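Local coordinates for cell wall surface anchor family protein (PDB 3PHS) that serves as the minor pilin of the cell-wall-anchored Streptococcus agalactiae pilus and mediates adhesion to lung epithelial cells through an IgG-like domain, at residues A[152-157]-A[210-215]; A[93-98]-A[119-124]; A[173-178]-A[195-200]; A[112-117]-A[129-134]. All blocks are in the same frame, centred on the assembly; numbering follows the deposited sequence.

In the fold
Following the chain from its N terminus, interaction 2 opens first, where residues 93-98 pass from one sheet of the N-terminal Ig-like domain to the other, and it closes at 119-124. Interaction 4 begins before that loop is shut, at 112-117 on the same strand 109-121, and closes at 129-134, so the two cross. The chain then enters the C-terminal prealbumin-like domain. Interaction 1 joins 152-157 to 210-215 at the far end, and the smaller loop of interaction 3, 173-178 with 195-200, lies wholly within its span. Interactions 3 and 4 touch through Ile200 at the junction of the domains, whereas interactions 1 and 2 have centres about 56 Å apart.

Interaction 1: A[152-157]-A[210-215]; sequences PLAGVV and ETQSGY
Leu153 sets its two methyls against Tyr215 and Gln212, and these side chains carry the contact. CD1 of Leu153 stands 4.0 Å from the centroid of the Tyr215 ring, only 8° off the ring normal, a CH-pi contact made squarely over the face. CD2 is 3.7 Å from CE1 of Tyr215 and also lies against the Gln212 amide. The first torsion of Leu153, -98°, is well off a staggered value, an apparent cost of serving both groups with one branched tip.

Gln212 has CG anti to its carbonyl carbon and an extended chain beyond, a length that lets its amide span the gap to the other loop. NE2 donates to Ala154 O at 2.7 Å, nearly straight at 170°, with the acceptor in the amide plane. A second donation from NE2 goes to a water, so the amide nitrogen holds the Ala154 carbonyl directly and is linked to Ala154 N only through that water, which accepts from both.

Farther along, Val157 N donates to Glu210 O at 2.9 Å, while the return bond from Glu210 N is weak. Val156 places CG1 3.4 Å from Glu210 O and CG2 3.7 Å from Thr211 OG1. That hydroxyl hydrogen-bonds to Asn238.

Leu153 and Val156 also touch Lys142, Val156 touches Glu208, and Leu153 touches Asn238. Such a lysine, asparagine and acid are probably the isopeptide set of this pilin domain. The contact thus couples an apolar wall beside that probable crosslink to an outer, water-assisted amide clasp, although the buried Gln212 N has no partner in the model.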
loop_
_atom_site.group_PDB
_atom_site.type_symbol
_atom_site.label_atom_id
_atom_site.label_comp_id
_atom_site.label_asym_id
_atom_site.label_seq_id
_atom_site.Cartn_x
_atom_site.Cartn_y
_atom_site.Cartn_z
ATOM N N PRO A 152 -20.402 22.554 -1.537
ATOM C CA PRO A 152 -19.399 21.918 -0.674
ATOM C C PRO A 152 -19.922 21.632 0.734
ATOM O O PRO A 152 -20.675 22.431 1.314
ATOM C CB PRO A 152 -18.279 22.967 -0.612
ATOM C CG PRO A 152 -18.442 23.769 -1.852
ATOM C CD PRO A 152 -19.924 23.850 -2.057
ATOM N N LEU A 153 -19.523 20.489 1.276
ATOM C CA LEU A 153 -19.945 20.094 2.591
ATOM C C LEU A 153 -18.743 19.986 3.500
ATOM O O LEU A 153 -17.829 19.192 3.232
ATOM C CB LEU A 153 -20.631 18.741 2.561
ATOM C CG LEU A 153 -22.136 18.631 2.529
ATOM C CD1 LEU A 153 -22.422 17.194 2.876
ATOM C CD2 LEU A 153 -22.797 19.583 3.539
ATOM N N ALA A 154 -18.779 20.752 4.586
ATOM C CA ALA A 154 -17.708 20.752 5.579
ATOM C C ALA A 154 -17.937 19.746 6.702
ATOM O O ALA A 154 -19.082 19.352 7.005
ATOM C CB ALA A 154 -17.514 22.178 6.146
ATOM N N GLY A 155 -16.848 19.304 7.318
ATOM C CA GLY A 155 -16.945 18.445 8.486
ATOM C C GLY A 155 -17.328 16.998 8.266
ATOM O O GLY A 155 -17.652 16.304 9.228
ATOM N N VAL A 156 -17.311 16.539 7.007
ATOM C CA VAL A 156 -17.584 15.139 6.673
ATOM C C VAL A 156 -16.313 14.312 6.900
ATOM O O VAL A 156 -15.230 14.718 6.478
ATOM C CB VAL A 156 -18.069 14.979 5.204
ATOM C CG1 VAL A 156 -18.321 13.493 4.839
ATOM C CG2 VAL A 156 -19.327 15.814 4.957
ATOM N N VAL A 157 -16.472 13.158 7.532
ATOM C CA VAL A 157 -15.346 12.346 8.015
ATOM C C VAL A 157 -15.116 11.127 7.119
ATOM O O VAL A 157 -16.033 10.356 6.834
ATOM C CB VAL A 157 -15.557 11.934 9.501
ATOM C CG1 VAL A 157 -14.421 11.003 10.018
ATOM C CG2 VAL A 157 -15.698 13.190 10.374
ATOM N N GLU A 210 -18.777 9.415 8.549
ATOM C CA GLU A 210 -19.857 10.217 9.099
ATOM C C GLU A 210 -20.080 11.450 8.239
ATOM O O GLU A 210 -19.138 12.159 7.861
ATOM C CB GLU A 210 -19.532 10.608 10.545
ATOM C CG GLU A 210 -20.472 11.644 11.176
ATOM C CD GLU A 210 -20.106 11.946 12.617
ATOM O OE1 GLU A 210 -19.043 11.483 13.090
ATOM O OE2 GLU A 210 -20.887 12.650 13.282
ATOM N N THR A 211 -21.342 11.711 7.925
ATOM C CA THR A 211 -21.652 12.914 7.181
ATOM C C THR A 211 -22.461 13.903 8.009
ATOM O O THR A 211 -22.796 13.614 9.151
ATOM C CB THR A 211 -22.326 12.597 5.848
ATOM O OG1 THR A 211 -22.392 13.790 5.070
ATOM C CG2 THR A 211 -23.738 12.025 6.046
ATOM N N GLN A 212 -22.738 15.069 7.434
ATOM C CA GLN A 212 -23.470 16.126 8.130
ATOM C C GLN A 212 -24.913 15.741 8.407
ATOM O O GLN A 212 -25.496 14.879 7.735
ATOM C CB GLN A 212 -23.471 17.399 7.315
ATOM C CG GLN A 212 -22.265 18.295 7.477
ATOM C CD GLN A 212 -22.577 19.721 7.040
ATOM O OE1 GLN A 212 -23.745 20.131 7.022
ATOM N NE2 GLN A 212 -21.544 20.478 6.670
ATOM N N SER A 213 -25.491 16.402 9.404
ATOM C CA SER A 213 -26.881 16.188 9.712
ATOM C C SER A 213 -27.730 16.717 8.543
ATOM O O SER A 213 -27.487 17.823 7.983
ATOM C CB SER A 213 -27.263 16.796 11.075
ATOM O OG SER A 213 -27.926 18.044 10.955
ATOM N N GLY A 214 -28.673 15.879 8.145
ATOM C CA GLY A 214 -29.564 16.180 7.048
ATOM C C GLY A 214 -29.233 15.377 5.806
ATOM O O GLY A 214 -30.019 15.367 4.859
ATOM N N TYR A 215 -28.086 14.683 5.831
ATOM C CA TYR A 215 -27.567 13.941 4.671
ATOM C C TYR A 215 -27.352 12.461 4.942
ATOM O O TYR A 215 -27.193 12.047 6.083
ATOM C CB TYR A 215 -26.246 14.545 4.172
ATOM C CG TYR A 215 -26.349 15.968 3.706
ATOM C CD1 TYR A 215 -26.123 17.022 4.589
ATOM C CD2 TYR A 215 -26.666 16.264 2.382
ATOM C CE1 TYR A 215 -26.211 18.330 4.169
ATOM C CE2 TYR A 215 -26.750 17.570 1.946
ATOM C CZ TYR A 215 -26.531 18.589 2.842
ATOM O OH TYR A 215 -26.607 19.872 2.432
HETATM O O HOH W 1 -20.652 22.642 4.998
#

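Interaction 2: A[93-98]-A[119-124]; sequences NQLPDG and VDLSED
At one end of the N-terminal Ig-like sandwich the chain turns a corner, leaving strand 89-95 for strand 98-106 of the other sheet, and there Gly98 pairs with Leu121 at the end of strand 109-121. The two form an antiparallel hydrogen-bonded pair. Gly98 N donates to Leu121 O at 3.2 Å, from a position tilted out of the carbonyl plane. In return Leu121 N reaches Gly98 O at 2.9 Å, but its N-H is bent to 135°, a distortion in keeping with the inverse gamma turns centred on Asp120 and Leu121 as the strand curls away. Gly98 is almost fully extended (phi 169°), a backbone shape that glycine, lacking a side chain, adopts readily.

A water donates both to Gly98 O and to Asp120 OD1, at 3.0 Å and 2.6 Å, giving the carbonyl a second partner and tying the acid to the strand pair.

On the inner side, Leu95 and Leu121 cross at about a right angle. CG of Leu121 lies opposite its backbone N (chi1 -164°), which directs the branch toward Leu95, where CD2 comes to 3.4 Å from CB, a notably tight carbon contact. Both leucines also pack on Tyr100, and suit a site where two sheets must share one core.

Asp97, on the outer side, brings OD2 to 3.5 Å from Ser122 CA, and the same oxygen hydrogen-bonds to His13.

A chain that crosses from one sheet to the other at the end of a sandwich is typical of Ig-like folds; here Leu95 and Leu121 fill the core beneath the crossing.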
loop_
_atom_site.group_PDB
_atom_site.type_symbol
_atom_site.label_atom_id
_atom_site.label_comp_id
_atom_site.label_asym_id
_atom_site.label_seq_id
_atom_site.Cartn_x
_atom_site.Cartn_y
_atom_site.Cartn_z
ATOM N N ASN A 93 22.736 -15.069 5.836
ATOM C CA ASN A 93 23.963 -15.857 5.887
ATOM C C ASN A 93 23.746 -17.339 6.072
ATOM O O ASN A 93 22.907 -17.775 6.883
ATOM C CB ASN A 93 24.866 -15.309 6.986
ATOM C CG ASN A 93 25.270 -13.890 6.720
ATOM O OD1 ASN A 93 24.883 -12.969 7.448
ATOM N ND2 ASN A 93 25.989 -13.686 5.639
ATOM N N GLN A 94 24.490 -18.106 5.288
ATOM C CA GLN A 94 24.457 -19.575 5.336
ATOM C C GLN A 94 23.069 -20.194 5.215
ATOM O O GLN A 94 22.695 -21.094 5.983
ATOM C CB GLN A 94 25.185 -20.066 6.577
ATOM C CG GLN A 94 26.579 -19.475 6.660
ATOM C CD GLN A 94 27.523 -20.331 7.439
ATOM O OE1 GLN A 94 27.911 -19.970 8.553
ATOM N NE2 GLN A 94 27.902 -21.477 6.876
ATOM N N LEU A 95 22.294 -19.689 4.261
ATOM C CA LEU A 95 21.001 -20.283 3.958
ATOM C C LEU A 95 21.228 -21.626 3.266
ATOM O O LEU A 95 22.084 -21.709 2.373
ATOM C CB LEU A 95 20.197 -19.354 3.043
ATOM C CG LEU A 95 19.223 -18.353 3.683
ATOM C CD1 LEU A 95 19.807 -17.543 4.828
ATOM C CD2 LEU A 95 18.684 -17.446 2.565
ATOM N N PRO A 96 20.477 -22.673 3.679
ATOM C CA PRO A 96 20.530 -23.961 3.003
ATOM C C PRO A 96 20.092 -23.820 1.565
ATOM O O PRO A 96 19.230 -22.976 1.230
ATOM C CB PRO A 96 19.513 -24.802 3.769
ATOM C CG PRO A 96 19.513 -24.228 5.114
ATOM C CD PRO A 96 19.597 -22.747 4.859
ATOM N N ASP A 97 20.713 -24.629 0.724
ATOM C CA ASP A 97 20.364 -24.716 -0.661
ATOM C C ASP A 97 18.853 -24.970 -0.748
ATOM O O ASP A 97 18.307 -25.793 -0.004
ATOM C CB ASP A 97 21.202 -25.837 -1.282
ATOM C CG ASP A 97 21.132 -25.844 -2.764
ATOM O OD1 ASP A 97 20.075 -26.254 -3.275
ATOM O OD2 ASP A 97 22.114 -25.428 -3.423
ATOM N N GLY A 98 18.155 -24.211 -1.589
ATOM C CA GLY A 98 16.690 -24.309 -1.621
ATOM C C GLY A 98 16.027 -23.217 -2.434
ATOM O O GLY A 98 16.709 -22.410 -3.064
ATOM N N VAL A 119 13.587 -16.862 -4.919
ATOM C CA VAL A 119 15.040 -17.002 -5.165
ATOM C C VAL A 119 15.350 -18.504 -5.315
ATOM O O VAL A 119 15.053 -19.290 -4.423
ATOM C CB VAL A 119 15.920 -16.470 -4.003
ATOM C CG1 VAL A 119 17.389 -16.338 -4.478
ATOM C CG2 VAL A 119 15.412 -15.138 -3.435
ATOM N N ASP A 120 15.956 -18.873 -6.442
ATOM C CA ASP A 120 16.455 -20.223 -6.669
ATOM C C ASP A 120 17.887 -20.242 -6.095
ATOM O O ASP A 120 18.871 -19.982 -6.819
ATOM C CB ASP A 120 16.430 -20.475 -8.181
ATOM C CG ASP A 120 16.814 -21.888 -8.586
ATOM O OD1 ASP A 120 17.091 -22.760 -7.738
ATOM O OD2 ASP A 120 16.846 -22.111 -9.818
ATOM N N LEU A 121 17.993 -20.499 -4.786
ATOM C CA LEU A 121 19.261 -20.356 -4.058
ATOM C C LEU A 121 20.138 -21.607 -4.181
ATOM O O LEU A 121 20.192 -22.462 -3.282
ATOM C CB LEU A 121 19.043 -19.946 -2.588
ATOM C CG LEU A 121 20.303 -19.416 -1.893
ATOM C CD1 LEU A 121 20.653 -17.995 -2.406
ATOM C CD2 LEU A 121 20.081 -19.469 -0.349
ATOM N N SER A 122 20.793 -21.695 -5.337
ATOM C CA SER A 122 21.721 -22.764 -5.674
ATOM C C SER A 122 23.193 -22.310 -5.642
ATOM O O SER A 122 24.111 -23.123 -5.877
ATOM C CB SER A 122 21.399 -23.212 -7.098
ATOM O OG SER A 122 21.572 -22.128 -7.996
ATOM N N GLU A 123 23.398 -21.024 -5.359
ATOM C CA GLU A 123 24.689 -20.336 -5.338
ATOM C C GLU A 123 24.462 -19.028 -4.570
ATOM O O GLU A 123 23.308 -18.670 -4.315
ATOM C CB GLU A 123 25.145 -20.010 -6.772
ATOM C CG GLU A 123 24.096 -19.232 -7.615
ATOM C CD GLU A 123 24.585 -18.877 -9.013
ATOM O OE1 GLU A 123 25.550 -19.511 -9.481
ATOM O OE2 GLU A 123 24.006 -17.960 -9.640
ATOM N N ASP A 124 25.537 -18.312 -4.217
ATOM C CA ASP A 124 25.372 -16.975 -3.610
ATOM C C ASP A 124 24.598 -16.060 -4.557
ATOM O O ASP A 124 24.825 -16.079 -5.783
ATOM C CB ASP A 124 26.717 -16.338 -3.298
ATOM C CG ASP A 124 27.529 -17.133 -2.301
ATOM O OD1 ASP A 124 28.750 -16.926 -2.288
ATOM O OD2 ASP A 124 26.964 -17.926 -1.525
HETATM O O HOH W 2 23.336 -25.820 -5.507
HETATM O O HOH W 3 17.800 -23.775 -5.468
#

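Interaction 3: A[173-178]-A[195-200]; sequences NGVHSQ and RISGLI
The backbones of Gly174-His176 and Arg195-Leu199 run in nearly the same direction, 21° apart, and are joined by a single bridge at Val175 and Ser197. Ser197 both gives and takes there: its N donates to Gly174 O at 3.0 Å, and its O accepts from His176 N at 3.1 Å. Gly174 enters the bridge with a positive phi, which glycine takes up easily.

The side chains then pack around the bridge. CG2 of Val175 lies 3.5 Å from Ser197 OG, the hydroxyl being held between the backbone N and carbonyl carbon of its own residue (chi1 58°). CG1 of Val175 comes to 4.2 Å from Gly198 CA, an approach helped by the missing CB of this glycine, whose phi is again positive.

His176 has CG opposite its backbone N (chi1 176°), and its CB sits 3.5 Å from Gly198 O, with that carbonyl at the edge of the imidazole and near its plane. CD2 of Leu199 approaches the same CB at 3.9 Å. Leu199 itself is buried against Leu160, and Ile196 also packs on Leu160 from strand 157-162.

Two waters extend the join beyond the bridge. One donates to both His176 O and Gly198 O; the other links His176 ND1 to Ile200 N, which donates to it.

Direct backbone bonds therefore fix the short strand 175-176 alongside strand 193-200, whose other side pairs with strand 135-146. Farther along, water takes the place of direct pairing, giving partners to His176 O, Gly198 O and Ile200 N.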
loop_
_atom_site.group_PDB
_atom_site.type_symbol
_atom_site.label_atom_id
_atom_site.label_comp_id
_atom_site.label_asym_id
_atom_site.label_seq_id
_atom_site.Cartn_x
_atom_site.Cartn_y
_atom_site.Cartn_z
ATOM N N ASN A 173 0.138 17.176 8.473
ATOM C CA ASN A 173 0.642 18.228 7.560
ATOM C C ASN A 173 0.104 18.065 6.117
ATOM O O ASN A 173 0.801 18.398 5.139
ATOM C CB ASN A 173 2.195 18.286 7.552
ATOM C CG ASN A 173 2.797 18.673 8.912
ATOM O OD1 ASN A 173 3.845 18.146 9.326
ATOM N ND2 ASN A 173 2.141 19.593 9.605
ATOM N N GLY A 174 -1.120 17.538 5.995
ATOM C CA GLY A 174 -1.749 17.250 4.685
ATOM C C GLY A 174 -1.040 16.180 3.864
ATOM O O GLY A 174 -1.205 16.092 2.637
ATOM N N VAL A 175 -0.243 15.368 4.550
ATOM C CA VAL A 175 0.606 14.390 3.902
ATOM C C VAL A 175 0.467 13.042 4.609
ATOM O O VAL A 175 0.312 12.990 5.819
ATOM C CB VAL A 175 2.101 14.862 3.956
ATOM C CG1 VAL A 175 2.993 13.865 3.320
ATOM C CG2 VAL A 175 2.271 16.219 3.263
ATOM N N HIS A 176 0.535 11.955 3.845
ATOM C CA HIS A 176 0.630 10.637 4.432
ATOM C C HIS A 176 1.846 10.605 5.382
ATOM O O HIS A 176 2.975 10.978 5.001
ATOM C CB HIS A 176 0.721 9.565 3.350
ATOM C CG HIS A 176 0.913 8.184 3.893
ATOM N ND1 HIS A 176 1.435 7.151 3.143
ATOM C CD2 HIS A 176 0.659 7.671 5.120
ATOM C CE1 HIS A 176 1.504 6.064 3.890
ATOM N NE2 HIS A 176 1.048 6.354 5.096
ATOM N N SER A 177 1.591 10.223 6.625
ATOM C CA SER A 177 2.613 10.288 7.673
ATOM C C SER A 177 2.644 9.014 8.503
ATOM O O SER A 177 1.618 8.344 8.696
ATOM C CB SER A 177 2.401 11.520 8.563
ATOM O OG SER A 177 3.298 11.526 9.678
ATOM N N GLN A 178 3.835 8.675 8.995
ATOM C CA GLN A 178 3.986 7.541 9.889
ATOM C C GLN A 178 4.286 7.991 11.310
ATOM O O GLN A 178 4.640 7.175 12.178
ATOM C CB GLN A 178 5.075 6.609 9.378
ATOM C CG GLN A 178 4.824 6.163 7.958
ATOM C CD GLN A 178 5.618 4.950 7.614
ATOM O OE1 GLN A 178 5.135 3.835 7.781
ATOM N NE2 GLN A 178 6.863 5.146 7.160
ATOM N N ARG A 195 -7.383 17.152 1.030
ATOM C CA ARG A 195 -6.231 16.995 0.128
ATOM C C ARG A 195 -5.125 16.240 0.847
ATOM O O ARG A 195 -4.785 16.566 1.989
ATOM C CB ARG A 195 -5.695 18.338 -0.359
ATOM C CG ARG A 195 -6.678 19.140 -1.199
ATOM C CD ARG A 195 -6.116 20.508 -1.562
ATOM N NE ARG A 195 -7.059 21.294 -2.373
ATOM C CZ ARG A 195 -8.013 22.079 -1.874
ATOM N NH1 ARG A 195 -8.171 22.189 -0.556
ATOM N NH2 ARG A 195 -8.812 22.757 -2.694
ATOM N N ILE A 196 -4.593 15.210 0.201
ATOM C CA ILE A 196 -3.555 14.375 0.826
ATOM C C ILE A 196 -2.456 14.189 -0.223
ATOM O O ILE A 196 -2.717 13.660 -1.276
ATOM C CB ILE A 196 -4.093 12.983 1.268
ATOM C CG1 ILE A 196 -5.303 13.100 2.228
ATOM C CG2 ILE A 196 -2.980 12.169 1.958
ATOM C CD1 ILE A 196 -6.098 11.786 2.386
ATOM N N SER A 197 -1.236 14.634 0.060
ATOM C CA SER A 197 -0.140 14.371 -0.880
ATOM C C SER A 197 0.773 13.308 -0.256
ATOM O O SER A 197 0.525 12.855 0.854
ATOM C CB SER A 197 0.617 15.651 -1.221
ATOM O OG SER A 197 1.131 16.227 -0.044
ATOM N N GLY A 198 1.798 12.894 -0.987
ATOM C CA GLY A 198 2.765 11.941 -0.455
ATOM C C GLY A 198 2.200 10.523 -0.385
ATOM O O GLY A 198 2.629 9.729 0.463
ATOM N N LEU A 199 1.226 10.212 -1.246
ATOM C CA LEU A 199 0.706 8.840 -1.354
ATOM C C LEU A 199 1.446 8.104 -2.461
ATOM O O LEU A 199 1.468 8.545 -3.606
ATOM C CB LEU A 199 -0.805 8.812 -1.641
ATOM C CG LEU A 199 -1.682 9.354 -0.489
ATOM C CD1 LEU A 199 -3.059 9.763 -0.994
ATOM C CD2 LEU A 199 -1.795 8.358 0.657
ATOM N N ILE A 200 2.034 6.957 -2.131
ATOM C CA ILE A 200 2.712 6.201 -3.170
ATOM C C ILE A 200 1.675 5.789 -4.199
ATOM O O ILE A 200 0.553 5.389 -3.839
ATOM C CB ILE A 200 3.465 4.974 -2.611
ATOM C CG1 ILE A 200 4.518 5.442 -1.609
ATOM C CG2 ILE A 200 4.096 4.166 -3.783
ATOM C CD1 ILE A 200 5.240 4.299 -0.854
HETATM O O HOH W 4 1.332 5.713 0.363
HETATM O O HOH W 5 4.049 11.051 2.533
#

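Interaction 4: A[112-117]-A[129-134]; sequences RNVSAF and PKIIWS
Pro129 is the bump of this contact, and Val114 and Phe117 form the hollow that receives it. Its CB lies 3.7 Å from Val114 CG1, the two side chains side by side and pointing the same way, while its CG meets Phe117 CE1 obliquely, also at 3.7 Å. The Phe117 ring is steered there by a first torsion of 49°, which sets CG between the backbone N and carbonyl carbon. A compact, rigid proline ring suits a wedge of this kind, and Tyr47 and Ile17 pack against it as well.

Next along, Val114 CG2 rests more loosely against Ile131 CG1, and both residues touch Tyr47 and His19. Ile132 crosses Asn113 at about a right angle, its CD1 lying 3.4 Å from OD1, so the end of the isoleucine chain abuts the amide oxygen rather than covering the amide's face.

The backbones run nearly antiparallel, with Val114 and Ile131 bridged between two almost straight bonds: Ile132 N to Asn113 O at 2.9 Å, and Ser115 N to Lys130 O at 3.0 Å. On the outer side Ser115 and Lys130 bring their CB atoms to 4.0 Å. One water there connects Ser115 OG with Lys130 O, and another connects Ser115 O with Lys130 N, extending the join where the chains diverge. The long Lys130 chain leads its amine away, as befits an exposed place.

Arg112 and Ile132 also reach the C-terminal domain, at Tyr204 and His201. The arrangement is that of a two-sheet Ig-like sandwich whose departing chain pairs briefly, antiparallel, with the outermost strand 109-121 before passing into the next domain.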
loop_
_atom_site.group_PDB
_atom_site.type_symbol
_atom_site.label_atom_id
_atom_site.label_comp_id
_atom_site.label_asym_id
_atom_site.label_seq_id
_atom_site.Cartn_x
_atom_site.Cartn_y
_atom_site.Cartn_z
ATOM N N ARG A 112 3.046 -3.855 0.208
ATOM C CA ARG A 112 2.661 -4.032 -1.198
ATOM C C ARG A 112 3.558 -3.246 -2.175
ATOM O O ARG A 112 3.543 -3.506 -3.376
ATOM C CB ARG A 112 1.187 -3.648 -1.413
ATOM C CG ARG A 112 0.950 -2.147 -1.394
ATOM C CD ARG A 112 -0.516 -1.818 -1.696
ATOM N NE ARG A 112 -0.702 -0.379 -1.912
ATOM C CZ ARG A 112 -1.806 0.151 -2.431
ATOM N NH1 ARG A 112 -2.836 -0.620 -2.774
ATOM N NH2 ARG A 112 -1.883 1.456 -2.595
ATOM N N ASN A 113 4.352 -2.315 -1.658
ATOM C CA ASN A 113 5.204 -1.475 -2.505
ATOM C C ASN A 113 6.542 -2.146 -2.882
ATOM O O ASN A 113 7.328 -1.602 -3.658
ATOM C CB ASN A 113 5.404 -0.114 -1.853
ATOM C CG ASN A 113 4.086 0.629 -1.697
ATOM O OD1 ASN A 113 3.322 0.750 -2.654
ATOM N ND2 ASN A 113 3.787 1.067 -0.483
ATOM N N VAL A 114 6.758 -3.342 -2.339
ATOM C CA VAL A 114 7.875 -4.176 -2.716
ATOM C C VAL A 114 7.309 -5.448 -3.354
ATOM O O VAL A 114 6.518 -6.161 -2.732
ATOM C CB VAL A 114 8.730 -4.536 -1.482
ATOM C CG1 VAL A 114 9.948 -5.406 -1.895
ATOM C CG2 VAL A 114 9.201 -3.247 -0.791
ATOM N N SER A 115 7.710 -5.724 -4.592
ATOM C CA SER A 115 7.269 -6.931 -5.260
ATOM C C SER A 115 7.961 -8.121 -4.617
ATOM O O SER A 115 9.194 -8.152 -4.524
ATOM C CB SER A 115 7.581 -6.868 -6.755
ATOM O OG SER A 115 6.736 -5.920 -7.395
ATOM N N ALA A 116 7.162 -9.081 -4.143
ATOM C CA ALA A 116 7.704 -10.317 -3.597
ATOM C C ALA A 116 8.350 -11.141 -4.721
ATOM O O ALA A 116 8.034 -10.961 -5.911
ATOM C CB ALA A 116 6.613 -11.120 -2.920
ATOM N N PHE A 117 9.242 -12.059 -4.349
ATOM C CA PHE A 117 10.039 -12.752 -5.364
ATOM C C PHE A 117 10.363 -14.173 -4.918
ATOM O O PHE A 117 10.324 -14.488 -3.723
ATOM C CB PHE A 117 11.359 -11.997 -5.618
ATOM C CG PHE A 117 12.089 -11.640 -4.365
ATOM C CD1 PHE A 117 11.859 -10.409 -3.741
ATOM C CD2 PHE A 117 12.961 -12.552 -3.769
ATOM C CE1 PHE A 117 12.492 -10.096 -2.549
ATOM C CE2 PHE A 117 13.613 -12.238 -2.591
ATOM C CZ PHE A 117 13.380 -11.012 -1.977
ATOM N N PRO A 129 14.980 -6.173 -5.128
ATOM C CA PRO A 129 13.523 -6.267 -5.320
ATOM C C PRO A 129 13.002 -5.047 -6.077
ATOM O O PRO A 129 13.624 -3.983 -6.029
ATOM C CB PRO A 129 12.976 -6.300 -3.885
ATOM C CG PRO A 129 14.117 -6.860 -3.063
ATOM C CD PRO A 129 15.342 -6.235 -3.695
ATOM N N LYS A 130 11.884 -5.211 -6.778
ATOM C CA LYS A 130 11.250 -4.107 -7.516
ATOM C C LYS A 130 10.465 -3.281 -6.519
ATOM O O LYS A 130 9.592 -3.801 -5.819
ATOM C CB LYS A 130 10.331 -4.647 -8.614
ATOM C CG LYS A 130 11.086 -5.505 -9.628
ATOM C CD LYS A 130 10.165 -6.114 -10.694
ATOM C CE LYS A 130 10.924 -7.163 -11.513
ATOM N NZ LYS A 130 9.978 -8.057 -12.253
ATOM N N ILE A 131 10.830 -2.009 -6.410
ATOM C CA ILE A 131 10.338 -1.187 -5.328
ATOM C C ILE A 131 9.660 0.036 -5.914
ATOM O O ILE A 131 10.233 0.717 -6.751
ATOM C CB ILE A 131 11.496 -0.773 -4.383
ATOM C CG1 ILE A 131 11.994 -1.998 -3.597
ATOM C CG2 ILE A 131 11.050 0.314 -3.364
ATOM C CD1 ILE A 131 13.463 -1.880 -3.231
ATOM N N ILE A 132 8.437 0.299 -5.470
ATOM C CA ILE A 132 7.754 1.515 -5.892
ATOM C C ILE A 132 7.694 2.484 -4.719
ATOM O O ILE A 132 7.528 2.073 -3.562
ATOM C CB ILE A 132 6.353 1.281 -6.546
ATOM C CG1 ILE A 132 5.392 0.593 -5.580
ATOM C CG2 ILE A 132 6.484 0.514 -7.899
ATOM C CD1 ILE A 132 3.903 0.757 -5.975
ATOM N N TRP A 133 7.845 3.767 -5.025
ATOM C CA TRP A 133 7.983 4.787 -3.981
ATOM C C TRP A 133 7.476 6.165 -4.395
ATOM O O TRP A 133 7.200 6.963 -3.530
ATOM C CB TRP A 133 9.455 4.906 -3.541
ATOM C CG TRP A 133 10.368 5.258 -4.671
ATOM C CD1 TRP A 133 11.022 4.385 -5.498
ATOM C CD2 TRP A 133 10.708 6.573 -5.118
ATOM N NE1 TRP A 133 11.761 5.085 -6.429
ATOM C CE2 TRP A 133 11.586 6.429 -6.215
ATOM C CE3 TRP A 133 10.357 7.865 -4.697
ATOM C CZ2 TRP A 133 12.125 7.533 -6.898
ATOM C CZ3 TRP A 133 10.899 8.966 -5.389
ATOM C CH2 TRP A 133 11.762 8.788 -6.465
ATOM N N SER A 134 7.382 6.437 -5.700
ATOM C CA SER A 134 7.000 7.778 -6.200
ATOM C C SER A 134 5.570 8.129 -5.791
ATOM O O SER A 134 4.653 7.301 -5.919
ATOM C CB SER A 134 7.134 7.820 -7.730
ATOM O OG SER A 134 8.507 7.893 -8.101
HETATM O O HOH W 6 10.916 -7.881 -6.625
HETATM O O HOH W 7 6.775 -3.108 -6.827
#